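Side-chain contacts in DNA ligase (Alteromonas mediterranea, PDB 6GDR), which probably seals nicks in double-stranded DNA, using ATP to form an adenylated enzyme intermediate: residues 22-26 against 27-31; 142-145 against 146-150; 247-250 against 251-255. One frame throughout, in Å; residues are numbered along the deposited sequence. Where two conformers were deposited one is given.

Interaction 1 (22-26 against 27-31)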
loop_
_atom_site.group_PDB
_atom_site.type_symbol
_atom_site.label_atom_id
_atom_site.label_comp_id
_atom_site.label_asym_id
_atom_site.label_seq_id
_atom_site.Cartn_x
_atom_site.Cartn_y
_atom_site.Cartn_z
ATOM N N GLN D 22 16.123 13.412 -7.065
ATOM C CA GLN D 22 16.291 14.068 -8.358
ATOM C C GLN D 22 15.972 15.558 -8.263
ATOM O O GLN D 22 16.841 16.395 -8.512
ATOM N N ASP D 23 14.734 15.889 -7.895
ATOM C CA ASP D 23 14.287 17.278 -7.943
ATOM C C ASP D 23 13.611 17.736 -6.654
ATOM O O ASP D 23 13.740 18.906 -6.279
ATOM C CB ASP D 23 13.340 17.474 -9.131
ATOM C CG ASP D 23 13.048 18.938 -9.412
ATOM O OD1 ASP D 23 13.992 19.756 -9.354
ATOM O OD2 ASP D 23 11.880 19.269 -9.708
ATOM N N ILE D 24 12.887 16.853 -5.966
ATOM C CA ILE D 24 12.217 17.272 -4.742
ATOM C C ILE D 24 13.243 17.507 -3.640
ATOM O O ILE D 24 14.324 16.901 -3.615
ATOM C CB ILE D 24 11.163 16.241 -4.291
ATOM C CG1 ILE D 24 11.831 14.900 -3.964
ATOM C CG2 ILE D 24 10.069 16.095 -5.349
ATOM C CD1 ILE D 24 10.875 13.835 -3.479
ATOM N N ASN D 25 12.904 18.408 -2.719
ATOM C CA ASN D 25 13.687 18.644 -1.511
ATOM C C ASN D 25 13.009 17.903 -0.366
ATOM O O ASN D 25 11.931 18.301 0.089
ATOM C CB ASN D 25 13.803 20.137 -1.213
ATOM C CG ASN D 25 14.558 20.419 0.074
ATOM O OD1 ASN D 25 15.183 19.527 0.648
ATOM N ND2 ASN D 25 14.509 21.665 0.531
ATOM N N ILE D 26 13.646 16.825 0.102
ATOM C CA ILE D 26 13.014 15.960 1.095
ATOM C C ILE D 26 12.718 16.724 2.376
ATOM O O ILE D 26 11.764 16.399 3.095
ATOM C CB ILE D 26 13.897 14.725 1.371
ATOM C CG1 ILE D 26 14.105 13.936 0.075
ATOM C CG2 ILE D 26 13.260 13.848 2.459
ATOM C CD1 ILE D 26 14.881 12.652 0.244
ATOM N N ALA D 27 13.517 17.747 2.688
ATOM C CA ALA D 27 13.324 18.490 3.927
ATOM C C ALA D 27 11.938 19.116 4.020
ATOM O O ALA D 27 11.505 19.471 5.122
ATOM C CB ALA D 27 14.392 19.575 4.059
ATOM N N GLU D 28 11.234 19.257 2.898
ATOM C CA GLU D 28 9.902 19.847 2.880
ATOM C C GLU D 28 8.795 18.819 3.087
ATOM O O GLU D 28 7.616 19.161 2.950
ATOM C CB GLU D 28 9.674 20.580 1.555
ATOM C CG GLU D 28 10.781 21.549 1.174
ATOM C CD GLU D 28 10.536 22.215 -0.165
ATOM O OE1 GLU D 28 9.415 22.084 -0.700
ATOM O OE2 GLU D 28 11.466 22.867 -0.685
ATOM N N TYR D 29 9.143 17.576 3.415
ATOM C CA TYR D 29 8.177 16.496 3.532
ATOM C C TYR D 29 8.211 15.890 4.927
ATOM O O TYR D 29 9.268 15.798 5.560
ATOM C CB TYR D 29 8.455 15.385 2.511
ATOM C CG TYR D 29 8.257 15.788 1.071
ATOM C CD1 TYR D 29 9.235 16.493 0.384
ATOM C CD2 TYR D 29 7.096 15.446 0.390
ATOM C CE1 TYR D 29 9.059 16.857 -0.938
ATOM C CE2 TYR D 29 6.911 15.804 -0.929
ATOM C CZ TYR D 29 7.895 16.509 -1.590
ATOM O OH TYR D 29 7.713 16.869 -2.906
ATOM N N TRP D 30 7.038 15.475 5.399
ATOM C CA TRP D 30 6.957 14.564 6.531
ATOM C C TRP D 30 7.137 13.140 6.025
ATOM O O TRP D 30 6.440 12.709 5.102
ATOM C CB TRP D 30 5.614 14.696 7.251
ATOM C CG TRP D 30 5.530 15.835 8.220
ATOM C CD1 TRP D 30 4.648 16.876 8.185
ATOM C CD2 TRP D 30 6.352 16.046 9.375
ATOM N NE1 TRP D 30 4.871 17.722 9.242
ATOM C CE2 TRP D 30 5.912 17.236 9.988
ATOM C CE3 TRP D 30 7.418 15.346 9.948
ATOM C CZ2 TRP D 30 6.501 17.741 11.146
ATOM C CZ3 TRP D 30 8.001 15.848 11.098
ATOM C CH2 TRP D 30 7.542 17.034 11.683
ATOM N N VAL D 31 8.077 12.415 6.619
ATOM C CA VAL D 31 8.358 11.037 6.235
ATOM C C VAL D 31 7.689 10.108 7.236
ATOM O O VAL D 31 7.622 10.409 8.434
ATOM C CB VAL D 31 9.874 10.770 6.165
ATOM C CG1 VAL D 31 10.143 9.403 5.550
ATOM C CG2 VAL D 31 10.575 11.864 5.372
HETATM O O HOH W 1 11.794 15.298 5.579
#
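N25 meets A27, E28 and Y29 in a local Asx-turn and 3-10 contact, at the point where the loop after strand 15-16 runs into strand 29-34 of the ligase domain. The Asx turn rests on A27 N donating to N25 OD1 (3.2 Å), approaching from well above the carbonyl plane of the side-chain amide. With CG anti to the backbone N (chi1 177°), the amide of N25 lies beside the carbonyl carbon, from where OD1 reaches A27 N. The backbone closes the turn twice more: E28 N bonds to N25 O at 3.0 Å, and Y29 N to I26 O at 2.9 Å. E28 crosses N25 at about a right angle, and the 3.5 Å bond from N25 ND2 to E28 OE2 is weak; the other carboxylate oxygen of E28 is held by H194.

Y29 turns back against the loop. Its ring edge meets the carbonyl of N25, with Y29 CD1 3.3 Å from N25 O, while Y29 OH lies 3.5 Å from I24 CG2 and is hydrogen-bonded to the backbone oxygen of D205. A leucine here would probably leave the D205 oxygen without its hydroxyl mate and open a gap beside I24. A water sits between I26 O and Y29 O, its oxygen 2.7 Å from I26 O.

Around the turn, I26 packs on V172 and L175 of helix 172-184, whereas I24 and Y29 rest on I208 of strand 207-210. Y29 also meets H194 edge-to-face and, like V31, touches L192, so the turn is fitted between the helix and the sheet to which strand 29-34 belongs.

Interaction 2 (142-145 against 146-150)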
loop_
_atom_site.group_PDB
_atom_site.type_symbol
_atom_site.label_atom_id
_atom_site.label_comp_id
_atom_site.label_asym_id
_atom_site.label_seq_id
_atom_site.Cartn_x
_atom_site.Cartn_y
_atom_site.Cartn_z
ATOM N N PHE D 142 -1.015 20.042 5.458
ATOM C CA PHE D 142 -0.878 18.756 6.131
ATOM C C PHE D 142 -0.237 18.911 7.502
ATOM O O PHE D 142 -0.553 18.149 8.424
ATOM C CB PHE D 142 -0.056 17.796 5.270
ATOM C CG PHE D 142 0.193 16.464 5.919
ATOM C CD1 PHE D 142 -0.847 15.573 6.120
ATOM C CD2 PHE D 142 1.466 16.102 6.322
ATOM C CE1 PHE D 142 -0.622 14.347 6.713
ATOM C CE2 PHE D 142 1.697 14.875 6.917
ATOM C CZ PHE D 142 0.652 13.998 7.113
ATOM N N ASP D 143 0.664 19.883 7.657
ATOM C CA ASP D 143 1.239 20.149 8.971
ATOM C C ASP D 143 0.145 20.446 9.988
ATOM O O ASP D 143 0.197 19.968 11.127
ATOM C CB ASP D 143 2.224 21.315 8.886
ATOM C CG ASP D 143 3.286 21.263 9.966
ATOM O OD1 ASP D 143 4.337 20.630 9.736
ATOM O OD2 ASP D 143 3.068 21.850 11.046
ATOM N N SER D 144 -0.862 21.226 9.588
ATOM C CA SER D 144 -1.972 21.527 10.484
ATOM C C SER D 144 -2.835 20.296 10.726
ATOM O O SER D 144 -3.265 20.044 11.858
ATOM C CB SER D 144 -2.814 22.664 9.908
ATOM O OG SER D 144 -4.008 22.842 10.650
ATOM N N ARG D 145 -3.102 19.517 9.674
ATOM C CA ARG D 145 -3.913 18.315 9.832
ATOM C C ARG D 145 -3.221 17.305 10.738
ATOM O O ARG D 145 -3.864 16.677 11.588
ATOM C CB ARG D 145 -4.213 17.702 8.463
ATOM C CG ARG D 145 -4.781 18.699 7.462
ATOM C CD ARG D 145 -5.455 18.010 6.288
ATOM N NE ARG D 145 -4.518 17.249 5.463
ATOM C CZ ARG D 145 -3.801 17.755 4.462
ATOM N NH1 ARG D 145 -3.894 19.040 4.147
ATOM N NH2 ARG D 145 -2.982 16.972 3.774
ATOM N N LEU D 146 -1.907 17.137 10.575
ATOM C CA LEU D 146 -1.151 16.280 11.483
ATOM C C LEU D 146 -1.308 16.751 12.923
ATOM O O LEU D 146 -1.577 15.950 13.827
ATOM C CB LEU D 146 0.325 16.262 11.082
ATOM C CG LEU D 146 1.273 15.498 12.013
ATOM C CD1 LEU D 146 0.929 14.017 12.044
ATOM C CD2 LEU D 146 2.718 15.705 11.594
ATOM N N ASN D 147 -1.136 18.055 13.157
ATOM C CA ASN D 147 -1.313 18.593 14.501
ATOM C C ASN D 147 -2.698 18.266 15.041
ATOM O O ASN D 147 -2.844 17.897 16.212
ATOM C CB ASN D 147 -1.078 20.103 14.498
ATOM C CG ASN D 147 0.353 20.470 14.150
ATOM O OD1 ASN D 147 1.266 19.658 14.296
ATOM N ND2 ASN D 147 0.554 21.701 13.691
ATOM N N MET D 148 -3.727 18.398 14.200
ATOM C CA MET D 148 -5.083 18.059 14.622
ATOM C C MET D 148 -5.192 16.582 14.977
ATOM O O MET D 148 -5.828 16.221 15.974
ATOM C CB MET D 148 -6.076 18.422 13.518
ATOM C CG MET D 148 -6.202 19.918 13.262
ATOM S SD MET D 148 -6.995 20.312 11.687
ATOM C CE MET D 148 -8.521 19.384 11.817
ATOM N N LEU D 149 -4.579 15.714 14.170
ATOM C CA LEU D 149 -4.608 14.282 14.456
ATOM C C LEU D 149 -4.047 13.996 15.842
ATOM O O LEU D 149 -4.656 13.269 16.635
ATOM C CB LEU D 149 -3.821 13.513 13.393
ATOM C CG LEU D 149 -4.447 13.381 12.003
ATOM C CD1 LEU D 149 -3.469 12.710 11.050
ATOM C CD2 LEU D 149 -5.752 12.598 12.060
ATOM N N ASN D 150 -2.881 14.568 16.154
ATOM C CA ASN D 150 -2.283 14.358 17.467
ATOM C C ASN D 150 -3.185 14.894 18.572
ATOM O O ASN D 150 -3.258 14.311 19.661
ATOM C CB ASN D 150 -0.908 15.020 17.522
ATOM C CG ASN D 150 0.066 14.422 16.527
ATOM O OD1 ASN D 150 -0.015 13.238 16.198
ATOM N ND2 ASN D 150 0.996 15.238 16.042
#
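L146 begins the second turn of helix 142-154, the helix of the beta-alpha-beta unit formed with strands 129-134 and 161-163. L146 N gives a short, nearly straight bond to F142 O (2.7 Å), with the donor lying nearly along the C=O axis. The leucine side chain packs on Q166.

N147 N bonds to D143 O at 3.1 Å, and the side chain folds back on the preceding turn. CG is anti to the carbonyl carbon (chi1 -65°), which lays the amide beside that same oxygen, with N147 ND2 3.1 Å from D143 O but at a poor angle for a bond. N147 ND2 stands 3.7 Å from D143 OD2, with amide and carboxylate planes 89° apart; the firmer partner of the D143 carboxylate is W30.

M148 N bonds to S144 O at 2.9 Å, and S144 OG is engaged by Q140. L149 repeats the backbone pattern, L149 N bonding to R145 O at 2.8 Å. L149 CG lies 3.4 Å from R145 O, so aliphatic carbon flanks the carbonyl; the L149 side chain goes on to M135 and V163. N150 N, finally, bonds to L146 O. R145, bent at chi3, folds back toward the start of the helix, where its NE makes a salt bridge to D134, and one guanidinium face has F142 CA centred over it, 3.4 Å above the plane.

Interaction 3 (247-250 against 251-255). With nucleotides of chain C; nucleotides of chain A.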
loop_
_atom_site.group_PDB
_atom_site.type_symbol
_atom_site.label_atom_id
_atom_site.label_comp_id
_atom_site.label_asym_id
_atom_site.label_seq_id
_atom_site.Cartn_x
_atom_site.Cartn_y
_atom_site.Cartn_z
ATOM N N PHE D 247 4.258 -19.297 -10.385
ATOM C CA PHE D 247 3.278 -18.225 -10.304
ATOM C C PHE D 247 2.993 -17.734 -11.713
ATOM O O PHE D 247 3.793 -17.931 -12.632
ATOM C CB PHE D 247 3.770 -17.074 -9.422
ATOM C CG PHE D 247 4.925 -16.316 -10.008
ATOM C CD1 PHE D 247 4.717 -15.123 -10.679
ATOM C CD2 PHE D 247 6.217 -16.798 -9.892
ATOM C CE1 PHE D 247 5.778 -14.422 -11.222
ATOM C CE2 PHE D 247 7.283 -16.102 -10.432
ATOM C CZ PHE D 247 7.063 -14.912 -11.098
ATOM N N LYS D 248 1.843 -17.088 -11.872
ATOM C CA LYS D 248 1.441 -16.545 -13.159
ATOM C C LYS D 248 1.961 -15.120 -13.305
ATOM O O LYS D 248 1.696 -14.264 -12.455
ATOM C CB LYS D 248 -0.079 -16.567 -13.301
ATOM C CG LYS D 248 -0.701 -17.952 -13.215
ATOM C CD LYS D 248 -2.158 -17.934 -13.656
ATOM C CE LYS D 248 -2.941 -19.096 -13.060
ATOM N NZ LYS D 248 -4.297 -19.228 -13.661
ATOM N N LEU D 249 2.700 -14.873 -14.384
ATOM C CA LEU D 249 3.193 -13.542 -14.723
ATOM C C LEU D 249 2.278 -12.980 -15.805
ATOM O O LEU D 249 2.279 -13.470 -16.939
ATOM C CB LEU D 249 4.643 -13.608 -15.193
ATOM C CG LEU D 249 5.362 -12.275 -15.409
ATOM C CD1 LEU D 249 5.550 -11.533 -14.092
ATOM C CD2 LEU D 249 6.705 -12.505 -16.092
ATOM N N GLY D 250 1.501 -11.954 -15.457
ATOM C CA GLY D 250 0.409 -11.518 -16.306
ATOM C C GLY D 250 0.426 -10.064 -16.736
ATOM O O GLY D 250 -0.474 -9.630 -17.461
ATOM N N THR D 251 1.425 -9.296 -16.310
ATOM C CA THR D 251 1.490 -7.890 -16.677
ATOM C C THR D 251 2.933 -7.495 -16.947
ATOM O O THR D 251 3.877 -8.196 -16.572
ATOM C CB THR D 251 0.885 -6.992 -15.588
ATOM O OG1 THR D 251 0.652 -5.683 -16.118
ATOM C CG2 THR D 251 1.807 -6.886 -14.376
ATOM N N GLY D 252 3.091 -6.346 -17.600
ATOM C CA GLY D 252 4.388 -5.858 -18.012
ATOM C C GLY D 252 4.692 -6.060 -19.479
ATOM O O GLY D 252 5.670 -5.488 -19.975
ATOM N N PHE D 253 3.884 -6.848 -20.186
ATOM C CA PHE D 253 4.094 -7.099 -21.604
ATOM C C PHE D 253 3.435 -6.008 -22.435
ATOM O O PHE D 253 2.302 -5.601 -22.161
ATOM C CB PHE D 253 3.519 -8.455 -22.014
ATOM C CG PHE D 253 3.797 -9.562 -21.038
ATOM C CD1 PHE D 253 5.005 -10.239 -21.060
ATOM C CD2 PHE D 253 2.840 -9.938 -20.111
ATOM C CE1 PHE D 253 5.257 -11.263 -20.167
ATOM C CE2 PHE D 253 3.085 -10.961 -19.217
ATOM C CZ PHE D 253 4.296 -11.625 -19.245
ATOM N N SER D 254 4.148 -5.543 -23.455
ATOM C CA SER D 254 3.526 -4.701 -24.461
ATOM C C SER D 254 2.533 -5.524 -25.274
ATOM O O SER D 254 2.553 -6.758 -25.264
ATOM C CB SER D 254 4.580 -4.091 -25.384
ATOM O OG SER D 254 5.245 -5.098 -26.126
ATOM N N GLU D 255 1.648 -4.826 -25.988
ATOM C CA GLU D 255 0.663 -5.530 -26.802
ATOM C C GLU D 255 1.330 -6.334 -27.908
ATOM O O GLU D 255 0.814 -7.384 -28.309
ATOM C CB GLU D 255 -0.344 -4.542 -27.388
ATOM C CG GLU D 255 -1.366 -4.050 -26.378
ATOM C CD GLU D 255 -2.527 -3.324 -27.027
ATOM O OE1 GLU D 255 -2.807 -2.172 -26.634
ATOM O OE2 GLU D 255 -3.157 -3.905 -27.937
ATOM P P DA C 5 1.798 -1.063 -24.939
ATOM O OP1 DA C 5 1.599 -2.016 -26.053
ATOM O OP2 DA C 5 3.067 -0.309 -24.826
ATOM O "O5'" DA C 5 0.602 -0.007 -24.953
ATOM C "C5'" DA C 5 -0.742 -0.466 -24.899
ATOM C "C4'" DA C 5 -1.712 0.667 -25.167
ATOM O "O4'" DA C 5 -2.128 1.270 -23.903
ATOM C "C3'" DA C 5 -1.141 1.812 -26.004
ATOM O "O3'" DA C 5 -2.126 2.306 -26.912
ATOM C "C2'" DA C 5 -0.760 2.829 -24.938
ATOM C "C1'" DA C 5 -1.914 2.665 -23.970
ATOM N N9 DA C 5 -1.668 3.193 -22.627
ATOM C C8 DA C 5 -0.498 3.157 -21.922
ATOM N N7 DA C 5 -0.576 3.721 -20.737
ATOM C C5 DA C 5 -1.889 4.157 -20.663
ATOM C C6 DA C 5 -2.611 4.834 -19.659
ATOM N N6 DA C 5 -2.079 5.203 -18.490
ATOM N N1 DA C 5 -3.906 5.119 -19.905
ATOM C C2 DA C 5 -4.438 4.749 -21.075
ATOM N N3 DA C 5 -3.862 4.111 -22.093
ATOM C C4 DA C 5 -2.575 3.840 -21.819
ATOM P P DG A 12 -4.030 -13.592 -14.731
ATOM O OP1 DG A 12 -3.644 -14.964 -15.134
ATOM O OP2 DG A 12 -5.451 -13.272 -14.474
ATOM O "O5'" DG A 12 -3.195 -13.174 -13.430
ATOM C "C5'" DG A 12 -1.852 -13.601 -13.287
ATOM C "C4'" DG A 12 -1.164 -12.903 -12.123
ATOM O "O4'" DG A 12 -1.596 -11.529 -12.059
ATOM C "C3'" DG A 12 -1.473 -13.471 -10.747
ATOM O "O3'" DG A 12 -0.598 -14.556 -10.433
ATOM C "C2'" DG A 12 -1.260 -12.271 -9.823
ATOM C "C1'" DG A 12 -1.461 -11.052 -10.732
ATOM N N9 DG A 12 -2.644 -10.257 -10.404
ATOM C C8 DG A 12 -3.789 -10.135 -11.153
ATOM N N7 DG A 12 -4.681 -9.349 -10.618
ATOM C C5 DG A 12 -4.089 -8.920 -9.436
ATOM C C6 DG A 12 -4.583 -8.050 -8.435
ATOM O O6 DG A 12 -5.676 -7.467 -8.394
ATOM N N1 DG A 12 -3.665 -7.880 -7.401
ATOM C C2 DG A 12 -2.426 -8.475 -7.345
ATOM N N2 DG A 12 -1.680 -8.190 -6.269
ATOM N N3 DG A 12 -1.950 -9.292 -8.277
ATOM C C4 DG A 12 -2.834 -9.468 -9.291
ATOM P P DG A 11 -6.925 -10.423 -19.004
ATOM O OP1 DG A 11 -6.743 -11.541 -19.958
ATOM O OP2 DG A 11 -8.223 -10.249 -18.314
ATOM O "O5'" DG A 11 -5.783 -10.504 -17.888
ATOM C "C5'" DG A 11 -4.426 -10.647 -18.279
ATOM C "C4'" DG A 11 -3.490 -10.487 -17.093
ATOM O "O4'" DG A 11 -3.433 -9.098 -16.695
ATOM C "C3'" DG A 11 -3.908 -11.220 -15.832
ATOM O "O3'" DG A 11 -3.513 -12.582 -15.868
ATOM C "C2'" DG A 11 -3.184 -10.436 -14.746
ATOM C "C1'" DG A 11 -3.122 -9.015 -15.311
ATOM N N9 DG A 11 -4.056 -8.099 -14.665
ATOM C C8 DG A 11 -5.323 -7.772 -15.082
ATOM N N7 DG A 11 -5.927 -6.928 -14.293
ATOM C C5 DG A 11 -5.001 -6.682 -13.286
ATOM C C6 DG A 11 -5.091 -5.847 -12.146
ATOM O O6 DG A 11 -6.039 -5.134 -11.789
ATOM N N1 DG A 11 -3.924 -5.890 -11.383
ATOM C C2 DG A 11 -2.815 -6.644 -11.685
ATOM N N2 DG A 11 -1.785 -6.558 -10.833
ATOM N N3 DG A 11 -2.721 -7.430 -12.748
ATOM C C4 DG A 11 -3.847 -7.399 -13.500
#
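From L249 the backbone leaves strand 246-249 at G250 and turns through G252, whose phi of 102° is positive, so that F253 comes back beside L249. In this OB-like domain, strand 246-249 pairs with strand 234-240, and the chain beyond it bonds at T251 to F286 of strand 285-289, before a short loop leads into helix 255-258.

The side-chain contact is apolar. L249, with CG anti to its backbone N (chi1 -172°), meets the far end of the phenyl group, L249 CG lying 4.0 Å from F253 CZ. The same ring presents its edge to the strand's last carbonyl, F253 CE2 being 3.5 Å from L249 O in the plane of the ring. F286 stacks on F253, M234 and L237 also touch it, and V268 and F270 pack against L249, which places the pair inside the domain.

The other side of the loop faces DNA. A side-chain carbon on G250 would run into O3' of DG11 of chain A, so the absence of one lets the backbone lie close to that strand; G250 O is 3.1 Å from DG11 O4' and is hydrogen-bonded to R258. K248 lies along the next nucleotide, with CB 3.5 Å from C5' of DG12 of chain A and CD 3.6 Å from its OP1. T251 OG1 makes a weak hydrogen bond to a sugar.

S254 is the N-cap of the helix: its OG caps a backbone N of the first turn and its own N bonds to OE1 of E257, consistent with a capping box. The helix start would probably stabilise a phosphate charge: E255 N donates to OP1 of DA5 of chain C at 2.8 Å, almost straight at 175°.

Overall arrangement
Interactions 1 and 2 lie in the ligase domain, while interaction 3 lies in the OB-like domain, on the far side of the chain's centre from interaction 2, their centres about 41 Å apart. The first two touch through W30, whose NE1 is 3.0 Å from D143 OD1, a probable hydrogen bond, and whose ring packs on F142 and L146. Both are partly buried, but interaction 1 closes a turn through an asparagine amide, whereas interaction 2 rests on helical backbone bonds and sends its side chains to other elements of the domain. Interaction 3 is buried and joined by hydrocarbon; its segments also touch bound DNA directly, whose nearest atom is about 14 Å from interaction 2.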